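Local coordinates for protein Thf1 (Thermosynechococcus elongatus, PDB 5MJR) that may take part in photosynthetic membrane biogenesis and associates with the FtsH protease complex involved in photosystem II repair in cyanobacteria, at residues D128-G133 against P180-P185; N140-T145 against V154-F159; Q79-Y84 against D91-A96; K28-A33 against C98-M103. All coordinates share one frame; numbering follows the deposited sequence.

Contact 1: D128-G133 against P180-P185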
# COMPACT_ATOMS: atom_id res chain seq x y z
N ASP A 128 5.08 15.16 -16.86
CA ASP A 128 5.13 16.60 -16.99
C ASP A 128 4.86 17.29 -15.62
O ASP A 128 5.52 18.23 -15.22
CB ASP A 128 4.11 17.09 -17.98
CG ASP A 128 4.50 16.84 -19.43
OD1 ASP A 128 5.72 16.54 -19.66
OD2 ASP A 128 3.61 17.00 -20.32
N GLU A 129 3.89 16.73 -14.85
CA GLU A 129 3.57 17.29 -13.54
C GLU A 129 4.72 17.08 -12.55
O GLU A 129 5.13 18.00 -11.83
CB GLU A 129 2.28 16.69 -13.06
CG GLU A 129 1.77 17.43 -11.90
CD GLU A 129 0.33 17.07 -11.41
OE1 GLU A 129 -0.51 16.46 -12.15
OE2 GLU A 129 0.03 17.52 -10.30
N LEU A 130 5.33 15.90 -12.56
CA LEU A 130 6.53 15.67 -11.73
C LEU A 130 7.67 16.64 -12.13
O LEU A 130 8.32 17.25 -11.27
CB LEU A 130 6.96 14.26 -11.78
CG LEU A 130 6.01 13.23 -11.13
CD1 LEU A 130 6.33 11.81 -11.56
CD2 LEU A 130 6.04 13.33 -9.63
N ASN A 131 7.88 16.76 -13.44
CA ASN A 131 9.01 17.55 -13.91
C ASN A 131 8.79 19.08 -13.67
O ASN A 131 9.73 19.85 -13.81
CB ASN A 131 9.23 17.21 -15.37
CG ASN A 131 9.91 15.88 -15.51
OD1 ASN A 131 10.68 15.47 -14.63
ND2 ASN A 131 9.70 15.26 -16.63
N SER A 132 7.60 19.53 -13.44
CA SER A 132 7.27 20.95 -13.11
C SER A 132 7.88 21.30 -11.78
O SER A 132 7.97 22.51 -11.46
CB SER A 132 5.71 21.08 -13.01
OG SER A 132 5.18 20.60 -11.60
N GLY A 133 8.19 20.26 -10.94
CA GLY A 133 8.79 20.48 -9.65
C GLY A 133 7.81 20.74 -8.51
O GLY A 133 8.25 20.80 -7.32
N PRO A 180 14.53 7.90 -13.81
CA PRO A 180 15.30 9.16 -13.72
C PRO A 180 14.55 10.34 -13.15
O PRO A 180 15.15 11.42 -12.98
CB PRO A 180 15.72 9.35 -15.17
CG PRO A 180 14.75 8.60 -15.98
CD PRO A 180 14.19 7.55 -15.19
N VAL A 181 13.24 10.19 -12.93
CA VAL A 181 12.37 11.29 -12.55
C VAL A 181 12.05 11.32 -11.07
O VAL A 181 11.94 12.45 -10.55
CB VAL A 181 11.02 11.20 -13.40
CG1 VAL A 181 9.95 12.17 -12.98
CG2 VAL A 181 11.34 11.33 -14.88
N ILE A 182 11.87 10.16 -10.41
CA ILE A 182 11.51 10.15 -8.99
C ILE A 182 12.59 9.47 -8.19
O ILE A 182 13.27 8.55 -8.66
CB ILE A 182 10.11 9.52 -8.81
CG1 ILE A 182 10.08 8.05 -9.12
CG2 ILE A 182 9.05 10.30 -9.54
CD1 ILE A 182 8.79 7.29 -8.83
N PRO A 183 12.68 9.84 -6.86
CA PRO A 183 13.68 9.28 -5.97
C PRO A 183 13.28 7.96 -5.36
O PRO A 183 14.09 7.33 -4.65
CB PRO A 183 13.89 10.38 -4.91
CG PRO A 183 12.58 11.09 -4.92
CD PRO A 183 12.07 11.05 -6.28
N LEU A 184 12.03 7.54 -5.58
CA LEU A 184 11.64 6.23 -5.13
C LEU A 184 12.60 5.22 -5.79
O LEU A 184 12.89 5.31 -6.97
CB LEU A 184 10.17 6.00 -5.51
CG LEU A 184 9.39 4.92 -4.95
CD1 LEU A 184 9.14 4.97 -3.50
CD2 LEU A 184 8.11 4.77 -5.71
N PRO A 185 13.11 4.21 -5.06
CA PRO A 185 14.16 3.34 -5.67
C PRO A 185 13.55 2.28 -6.56
O PRO A 185 13.04 1.20 -6.17
CB PRO A 185 14.80 2.71 -4.43
CG PRO A 185 13.67 2.68 -3.44
CD PRO A 185 12.94 3.95 -3.64
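The carboxamide of Asn131 is the flat group at this interface, and it offers its oxygen to an aliphatic neighbour: OD1 lies 3.8 Å from Val181 CG1, with CG2 of the same valine a little farther off. The setting is that of an all-helical protein, in which residues of helix 123-131 pack against the proline-rich connection between helices 171-178 and 186-198. Val181 holds CG1 anti to its own backbone nitrogen (chi1 172°), which sends that methyl toward the helix, where it reaches Leu130 as well as Asn131. Leu130 CB is 3.8 Å from Val181 CG1, the two side chains running nearly at right angles. The tip of the leucine goes on to the next residue of the connection, its CD1 standing 3.7 Å from CG2 of Ile182. Leu130 and Ile182 are buried and Asn131 is exposed; no hydrogen bond crosses, and van der Waals contact joins the segments. Gly133 is the first residue to leave helical backbone angles, with positive phi. Close by, Ser132 OG donates to Glu129 O over 2.6 Å, in the carbonyl plane and on a lone pair, with a C=O...OG angle of 143°.

Contact 2: N140-T145 against V154-F159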
# COMPACT_ATOMS: atom_id res chain seq x y z
N ASN A 140 2.68 14.11 -5.46
CA ASN A 140 3.88 14.52 -4.83
C ASN A 140 4.58 13.49 -3.92
O ASN A 140 5.78 13.53 -3.70
CB ASN A 140 3.72 15.81 -4.01
CG ASN A 140 2.76 15.66 -2.82
OD1 ASN A 140 1.80 14.93 -2.84
ND2 ASN A 140 3.08 16.44 -1.75
N SER A 141 3.76 12.55 -3.39
CA SER A 141 4.26 11.48 -2.58
C SER A 141 5.09 10.44 -3.31
O SER A 141 5.74 9.63 -2.70
CB SER A 141 3.12 10.79 -1.79
OG SER A 141 2.31 10.00 -2.54
N LEU A 142 5.11 10.50 -4.67
CA LEU A 142 6.09 9.70 -5.40
C LEU A 142 7.50 10.21 -5.22
O LEU A 142 8.48 9.44 -5.45
CB LEU A 142 5.77 9.68 -6.87
CG LEU A 142 4.52 8.94 -7.29
CD1 LEU A 142 4.55 8.75 -8.82
CD2 LEU A 142 4.14 7.71 -6.61
N ASN A 143 7.63 11.46 -4.78
CA ASN A 143 8.94 12.02 -4.41
C ASN A 143 9.33 11.59 -2.98
O ASN A 143 9.38 12.39 -2.05
CB ASN A 143 8.93 13.52 -4.58
CG ASN A 143 8.91 13.96 -6.03
OD1 ASN A 143 9.53 13.29 -6.86
ND2 ASN A 143 8.21 15.08 -6.28
N HIS A 144 9.49 10.29 -2.86
CA HIS A 144 9.63 9.66 -1.57
C HIS A 144 11.08 9.66 -1.13
O HIS A 144 11.90 8.98 -1.82
CB HIS A 144 9.17 8.21 -1.70
CG HIS A 144 9.13 7.49 -0.38
ND1 HIS A 144 8.11 7.73 0.50
CD2 HIS A 144 10.00 6.66 0.20
CE1 HIS A 144 8.38 7.02 1.59
NE2 HIS A 144 9.51 6.35 1.42
N THR A 145 11.32 10.27 -0.00
CA THR A 145 12.63 10.20 0.68
C THR A 145 12.40 9.53 2.06
O THR A 145 11.31 9.47 2.54
CB THR A 145 13.25 11.61 0.72
OG1 THR A 145 12.53 12.45 1.63
CG2 THR A 145 13.23 12.23 -0.70
N VAL A 154 3.72 -1.37 -3.85
CA VAL A 154 2.34 -1.75 -4.05
C VAL A 154 1.52 -0.51 -4.35
O VAL A 154 0.67 -0.50 -5.24
CB VAL A 154 1.82 -2.63 -2.90
CG1 VAL A 154 0.33 -2.91 -3.10
CG2 VAL A 154 2.64 -3.92 -2.79
N GLY A 155 1.69 0.52 -3.55
CA GLY A 155 1.00 1.75 -3.77
C GLY A 155 1.26 2.34 -5.20
O GLY A 155 0.33 2.82 -5.86
N LEU A 156 2.56 2.36 -5.59
CA LEU A 156 2.88 2.86 -6.95
C LEU A 156 2.11 2.08 -8.02
O LEU A 156 1.53 2.66 -8.90
CB LEU A 156 4.37 2.81 -7.18
CG LEU A 156 4.84 3.26 -8.53
CD1 LEU A 156 4.56 4.73 -8.81
CD2 LEU A 156 6.26 2.93 -8.81
N TYR A 157 2.09 0.76 -7.91
CA TYR A 157 1.38 -0.06 -8.88
C TYR A 157 -0.09 0.27 -8.93
O TYR A 157 -0.69 0.41 -10.03
CB TYR A 157 1.62 -1.53 -8.54
CG TYR A 157 0.97 -2.40 -9.58
CD1 TYR A 157 1.52 -2.68 -10.80
CD2 TYR A 157 -0.22 -3.06 -9.26
CE1 TYR A 157 0.93 -3.60 -11.65
CE2 TYR A 157 -0.85 -3.94 -10.13
CZ TYR A 157 -0.28 -4.17 -11.34
OH TYR A 157 -0.90 -5.08 -12.18
N ALA A 158 -0.70 0.46 -7.76
CA ALA A 158 -2.13 0.82 -7.76
C ALA A 158 -2.41 2.15 -8.40
O ALA A 158 -3.39 2.31 -9.10
CB ALA A 158 -2.68 0.80 -6.32
N PHE A 159 -1.50 3.11 -8.16
CA PHE A 159 -1.63 4.37 -8.89
C PHE A 159 -1.50 4.20 -10.38
O PHE A 159 -2.33 4.76 -11.13
CB PHE A 159 -0.54 5.31 -8.34
CG PHE A 159 -0.21 6.46 -9.27
CD1 PHE A 159 -1.18 7.37 -9.69
CD2 PHE A 159 1.05 6.63 -9.77
CE1 PHE A 159 -0.87 8.42 -10.54
CE2 PHE A 159 1.36 7.66 -10.67
CZ PHE A 159 0.39 8.52 -11.05
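Phe159 N donates to Gly155 O over 3.0 Å, a regular helical bond that fixes the backbone from which the Phe159 ring reaches toward Leu142. The leucine is the whole contribution of segment 140-145 to this interface, and both of its methyls take part. CD2 meets CD1 of Leu156 at 3.7 Å, while CD1 lies against that same methyl and approaches the Phe159 ring obliquely, 3.8 Å from CE2. Leu156 and Phe159 lie one turn apart on helix 150-162, so the forked end of Leu142 spans two neighbouring positions on the same helical face. Leu156 has CG anti to its backbone N (chi1 179°), an orientation that brings its far end closer to the leucine than its CB direction would suggest. All three side chains are buried. The surrounding core includes Leu68 of helix 67-80 beside Leu142, Val189 and Leu175 beside Leu156, and the ring of Trp115 against Phe159. Leu142 ends a 3-10 segment, after which Asn143 centres an inverse gamma turn. The arrangement is that of a hydrophobic core in an all-helical fold, where a short 3-10 element between helices places one leucine among the surrounding helices.

Contact 3: Q79-Y84 against D91-A96; sequences QFMEGY and DRIFHA
Ile93 CD1 meets Tyr84 and Met81 together, where the link that follows helix 67-80 folds back on helix 90-100. This link opens with a type I beta turn from Met81 to Tyr84, which places its first and last side chains next to each other and in front of the isoleucine. The methyl sits by the phenolic end of the tyrosine, 3.6 Å from OH and 3.7 Å from CZ, and it approaches the ring obliquely. Its distance to Met81 CE is 3.9 Å. The side chains of Tyr84 and Ile93 point at one another from opposite directions, and the contact to OH is one of packing, with no hydrogen bond across the segments.

One step outward, the two residues of the turn support each other. Met81 is bent at both chi2 (-70°) and chi3 (-79°), and this curl carries CE over one face of the Tyr84 ring, 3.5 Å above its plane and displaced toward the rim. Ile93 itself reaches out along an extended arm, with chi2 at 169°. Beyond this shell, Tyr43 of helix 41-58 meets the Tyr84 ring edge-to-face and also touches Met81, while Ile47 and Phe31 pack on Ile93. All three central residues are therefore buried where several helices converge. The turn is closed by a backbone bond of 3.0 Å from Tyr84 N to Met81 O, and the same carbonyl oxygen accepts a second hydrogen bond, from NH1 of Arg90.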
# COMPACT_ATOMS: atom_id res chain seq x y z
N GLN A 79 -6.30 -6.82 -1.61
CA GLN A 79 -5.93 -7.94 -2.48
C GLN A 79 -5.89 -9.20 -1.72
O GLN A 79 -6.51 -10.21 -2.15
CB GLN A 79 -4.58 -7.66 -3.16
CG GLN A 79 -4.13 -8.72 -4.17
CD GLN A 79 -3.73 -10.08 -3.65
OE1 GLN A 79 -3.01 -10.23 -2.69
NE2 GLN A 79 -4.20 -11.14 -4.44
N PHE A 80 -5.25 -9.28 -0.54
CA PHE A 80 -5.19 -10.55 0.23
C PHE A 80 -6.54 -10.86 0.82
O PHE A 80 -6.79 -12.06 1.06
CB PHE A 80 -4.00 -10.75 1.13
CG PHE A 80 -3.99 -10.11 2.47
CD1 PHE A 80 -4.93 -10.39 3.51
CD2 PHE A 80 -3.00 -9.16 2.75
CE1 PHE A 80 -4.77 -9.70 4.73
CE2 PHE A 80 -2.92 -8.52 3.96
CZ PHE A 80 -3.83 -8.75 4.90
N MET A 81 -7.40 -9.88 1.04
CA MET A 81 -8.68 -10.12 1.62
C MET A 81 -9.79 -10.29 0.58
O MET A 81 -10.97 -10.42 0.98
CB MET A 81 -9.04 -8.95 2.57
CG MET A 81 -8.14 -8.84 3.79
SD MET A 81 -8.38 -10.18 5.00
CE MET A 81 -9.86 -9.63 5.82
N GLU A 82 -9.43 -10.38 -0.72
CA GLU A 82 -10.45 -10.40 -1.75
C GLU A 82 -11.43 -11.59 -1.66
O GLU A 82 -12.55 -11.54 -2.11
CB GLU A 82 -9.78 -10.30 -3.14
CG GLU A 82 -8.96 -11.42 -3.56
CD GLU A 82 -8.27 -11.22 -4.92
OE1 GLU A 82 -8.70 -10.30 -5.64
OE2 GLU A 82 -7.31 -11.99 -5.20
N GLY A 83 -10.93 -12.71 -1.10
CA GLY A 83 -11.74 -13.89 -0.86
C GLY A 83 -12.13 -14.16 0.54
O GLY A 83 -12.60 -15.26 0.84
N TYR A 84 -11.87 -13.21 1.44
CA TYR A 84 -12.12 -13.39 2.87
C TYR A 84 -13.60 -13.70 3.08
O TYR A 84 -14.48 -13.04 2.64
CB TYR A 84 -11.79 -12.13 3.63
CG TYR A 84 -11.98 -12.32 5.15
CD1 TYR A 84 -11.07 -13.08 5.86
CD2 TYR A 84 -13.07 -11.83 5.80
CE1 TYR A 84 -11.22 -13.32 7.19
CE2 TYR A 84 -13.25 -12.10 7.17
CZ TYR A 84 -12.31 -12.86 7.83
OH TYR A 84 -12.46 -13.14 9.20
N ASP A 91 -14.46 -4.96 6.50
CA ASP A 91 -14.28 -3.54 6.88
C ASP A 91 -13.98 -3.34 8.39
O ASP A 91 -13.15 -2.50 8.78
CB ASP A 91 -15.48 -2.68 6.52
CG ASP A 91 -15.71 -2.58 4.96
OD1 ASP A 91 -14.75 -2.91 4.15
OD2 ASP A 91 -16.83 -2.22 4.47
N ARG A 92 -14.59 -4.17 9.24
CA ARG A 92 -14.30 -4.10 10.65
C ARG A 92 -12.88 -4.53 10.91
O ARG A 92 -12.20 -3.98 11.79
CB ARG A 92 -15.23 -5.12 11.45
CG ARG A 92 -16.60 -4.61 11.59
CD ARG A 92 -17.50 -5.75 12.10
NE ARG A 92 -18.85 -5.38 12.48
CZ ARG A 92 -19.98 -5.81 11.92
NH1 ARG A 92 -20.00 -6.66 10.86
NH2 ARG A 92 -21.15 -5.37 12.41
N ILE A 93 -12.38 -5.50 10.20
CA ILE A 93 -11.00 -5.92 10.34
C ILE A 93 -10.01 -4.77 9.92
O ILE A 93 -9.02 -4.54 10.60
CB ILE A 93 -10.68 -7.21 9.52
CG1 ILE A 93 -11.44 -8.40 10.19
CG2 ILE A 93 -9.22 -7.47 9.39
CD1 ILE A 93 -11.45 -9.65 9.41
N PHE A 94 -10.32 -4.10 8.78
CA PHE A 94 -9.48 -2.98 8.38
C PHE A 94 -9.44 -1.85 9.45
O PHE A 94 -8.39 -1.32 9.76
CB PHE A 94 -9.91 -2.45 7.05
CG PHE A 94 -8.99 -1.38 6.53
CD1 PHE A 94 -7.78 -1.76 6.01
CD2 PHE A 94 -9.35 -0.04 6.59
CE1 PHE A 94 -6.84 -0.78 5.54
CE2 PHE A 94 -8.48 0.95 6.12
CZ PHE A 94 -7.21 0.52 5.62
N HIS A 95 -10.62 -1.58 10.00
CA HIS A 95 -10.73 -0.56 11.04
C HIS A 95 -9.80 -0.94 12.19
O HIS A 95 -9.03 -0.14 12.72
CB HIS A 95 -12.19 -0.39 11.43
CG HIS A 95 -12.36 0.56 12.61
ND1 HIS A 95 -12.14 0.12 13.94
CD2 HIS A 95 -12.85 1.82 12.69
CE1 HIS A 95 -12.40 1.09 14.79
NE2 HIS A 95 -12.73 2.16 14.02
N ALA A 96 -9.95 -2.19 12.64
CA ALA A 96 -9.17 -2.69 13.77
C ALA A 96 -7.67 -2.65 13.53
O ALA A 96 -6.85 -2.29 14.41
CB ALA A 96 -9.66 -4.06 14.18

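Contact 4: K28-A33 against C98-M103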
# COMPACT_ATOMS: atom_id res chain seq x y z
N LYS A 28 -0.90 -6.19 18.54
CA LYS A 28 -1.76 -7.31 18.30
C LYS A 28 -2.88 -7.38 19.33
O LYS A 28 -4.02 -7.64 18.94
CB LYS A 28 -0.94 -8.57 18.38
CG LYS A 28 -0.05 -8.80 17.13
CD LYS A 28 0.61 -10.19 17.14
CE LYS A 28 1.55 -10.42 15.95
NZ LYS A 28 2.19 -11.81 15.93
N ARG A 29 -2.60 -7.07 20.60
CA ARG A 29 -3.70 -7.09 21.55
C ARG A 29 -4.76 -6.04 21.24
O ARG A 29 -5.95 -6.28 21.36
CB ARG A 29 -3.16 -6.75 22.94
CG ARG A 29 -2.67 -7.94 23.65
CD ARG A 29 -2.35 -7.68 25.20
NE ARG A 29 -1.04 -6.98 25.33
CZ ARG A 29 0.16 -7.58 25.33
NH1 ARG A 29 0.30 -8.95 25.27
NH2 ARG A 29 1.27 -6.82 25.47
N ALA A 30 -4.33 -4.85 20.77
CA ALA A 30 -5.24 -3.80 20.36
C ALA A 30 -6.14 -4.26 19.19
O ALA A 30 -7.33 -3.99 19.14
CB ALA A 30 -4.52 -2.51 20.10
N PHE A 31 -5.51 -4.94 18.25
CA PHE A 31 -6.24 -5.47 17.12
C PHE A 31 -7.36 -6.41 17.54
O PHE A 31 -8.54 -6.26 17.17
CB PHE A 31 -5.31 -6.15 16.14
CG PHE A 31 -6.05 -6.86 14.98
CD1 PHE A 31 -6.56 -6.15 13.96
CD2 PHE A 31 -6.32 -8.21 15.06
CE1 PHE A 31 -7.31 -6.72 12.99
CE2 PHE A 31 -7.07 -8.80 14.07
CZ PHE A 31 -7.57 -8.04 13.00
N TYR A 32 -6.99 -7.40 18.40
CA TYR A 32 -7.97 -8.40 18.84
C TYR A 32 -8.98 -7.92 19.83
O TYR A 32 -10.04 -8.53 19.95
CB TYR A 32 -7.21 -9.62 19.35
CG TYR A 32 -6.55 -10.41 18.20
CD1 TYR A 32 -7.32 -11.08 17.24
CD2 TYR A 32 -5.20 -10.55 18.10
CE1 TYR A 32 -6.79 -11.79 16.18
CE2 TYR A 32 -4.62 -11.30 17.01
CZ TYR A 32 -5.42 -11.94 16.11
OH TYR A 32 -4.85 -12.62 15.06
N ALA A 33 -8.68 -6.79 20.48
CA ALA A 33 -9.68 -6.09 21.35
C ALA A 33 -10.74 -5.36 20.45
O ALA A 33 -11.91 -5.27 20.86
CB ALA A 33 -9.00 -5.13 22.27
N CYS A 98 -6.09 -0.62 11.52
CA CYS A 98 -5.56 0.74 11.55
C CYS A 98 -5.47 1.31 12.95
O CYS A 98 -4.44 1.90 13.36
CB CYS A 98 -6.40 1.65 10.65
SG CYS A 98 -6.20 1.30 8.90
N VAL A 99 -6.55 1.13 13.74
CA VAL A 99 -6.51 1.69 15.09
C VAL A 99 -5.44 1.01 15.92
O VAL A 99 -4.79 1.69 16.75
CB VAL A 99 -7.88 1.75 15.76
CG1 VAL A 99 -8.88 2.54 15.00
CG2 VAL A 99 -8.44 0.47 16.08
N ALA A 100 -5.20 -0.29 15.72
CA ALA A 100 -4.14 -0.98 16.44
C ALA A 100 -2.74 -0.40 16.15
O ALA A 100 -1.83 -0.50 16.98
CB ALA A 100 -4.16 -2.44 16.10
N GLU A 101 -2.60 0.16 14.96
CA GLU A 101 -1.35 0.76 14.51
C GLU A 101 -1.31 2.29 14.77
O GLU A 101 -0.41 2.94 14.26
CB GLU A 101 -1.20 0.52 13.00
CG GLU A 101 -1.07 -0.87 12.59
CD GLU A 101 0.24 -1.54 12.93
OE1 GLU A 101 1.19 -0.99 13.47
OE2 GLU A 101 0.28 -2.78 12.55
N GLU A 102 -2.24 2.80 15.61
CA GLU A 102 -2.25 4.23 15.87
C GLU A 102 -2.33 5.04 14.57
O GLU A 102 -1.71 6.09 14.37
CB GLU A 102 -1.08 4.66 16.74
CG GLU A 102 -1.00 3.85 18.09
CD GLU A 102 0.08 4.30 19.03
OE1 GLU A 102 -0.24 5.18 19.78
OE2 GLU A 102 1.21 3.85 18.95
N MET A 103 -3.19 4.52 13.68
CA MET A 103 -3.61 5.20 12.47
C MET A 103 -5.11 5.30 12.40
O MET A 103 -5.85 4.73 13.24
CB MET A 103 -3.10 4.46 11.22
CG MET A 103 -1.56 4.30 11.23
SD MET A 103 -0.85 3.64 9.74
CE MET A 103 0.89 3.80 10.10
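Phe31 keeps CG anti to its backbone nitrogen (chi1 174°), a torsion that takes the ring clear of that nitrogen and lets Ala100 approach it: Ala100 CB stands 3.6 Å from Phe31 N. The same methyl is 3.9 Å from Phe31 CB. Ala30, one residue earlier, brings its CB to 4.0 Å from both CA and CB of Ala100. With no side-chain atom beyond CB in the contact, helices 24-34 and 90-100 come close here, and the CA atoms of Ala30 and Ala100 are 5.0 Å apart. The Phe31 ring turns its edge to its neighbour in sequence, CD2 lying 3.6 Å above the centre of the Tyr32 ring. Directly after Ala100, helix 90-100 ends in a Schellman motif, with Glu102 as the C-prime residue of positive phi; Met103 N reaches back to Cys98 O over 2.9 Å and Glu102 N bonds Val99 O. Polar ties flank the site: Arg22 donates to Ala100 O, and Arg58 forms salt bridges with Glu101 and Glu102. No hydrogen bond or salt bridge joins the two segments themselves, which implies that close apolar fit between small side chains and backbone governs the contact, while the charged side chains of both segments make their salt bridges to other residues, not to one another.

The four contacts form two pairs on opposite sides of the chain's centre. Contacts 1 and 2 have centres 11 Å apart and touch directly: Pro183 CD is 3.4 Å from Asn143 OD1, and Leu184 CD1 is 3.7 Å from His144 CB. Contact 2 is nested within the chain loop that contact 1 closes. Contact 3 is nested in the same way inside contact 4; their centres are 14 Å apart, they share helix 90-100, and the Phe31 ring joins them, CE1 lying 3.7 Å from Ile93 O. Between the pairs, contacts 2 and 3 come nearest, about 7 Å between closest atoms, whereas the centres of contacts 1 and 4 are 35 Å apart.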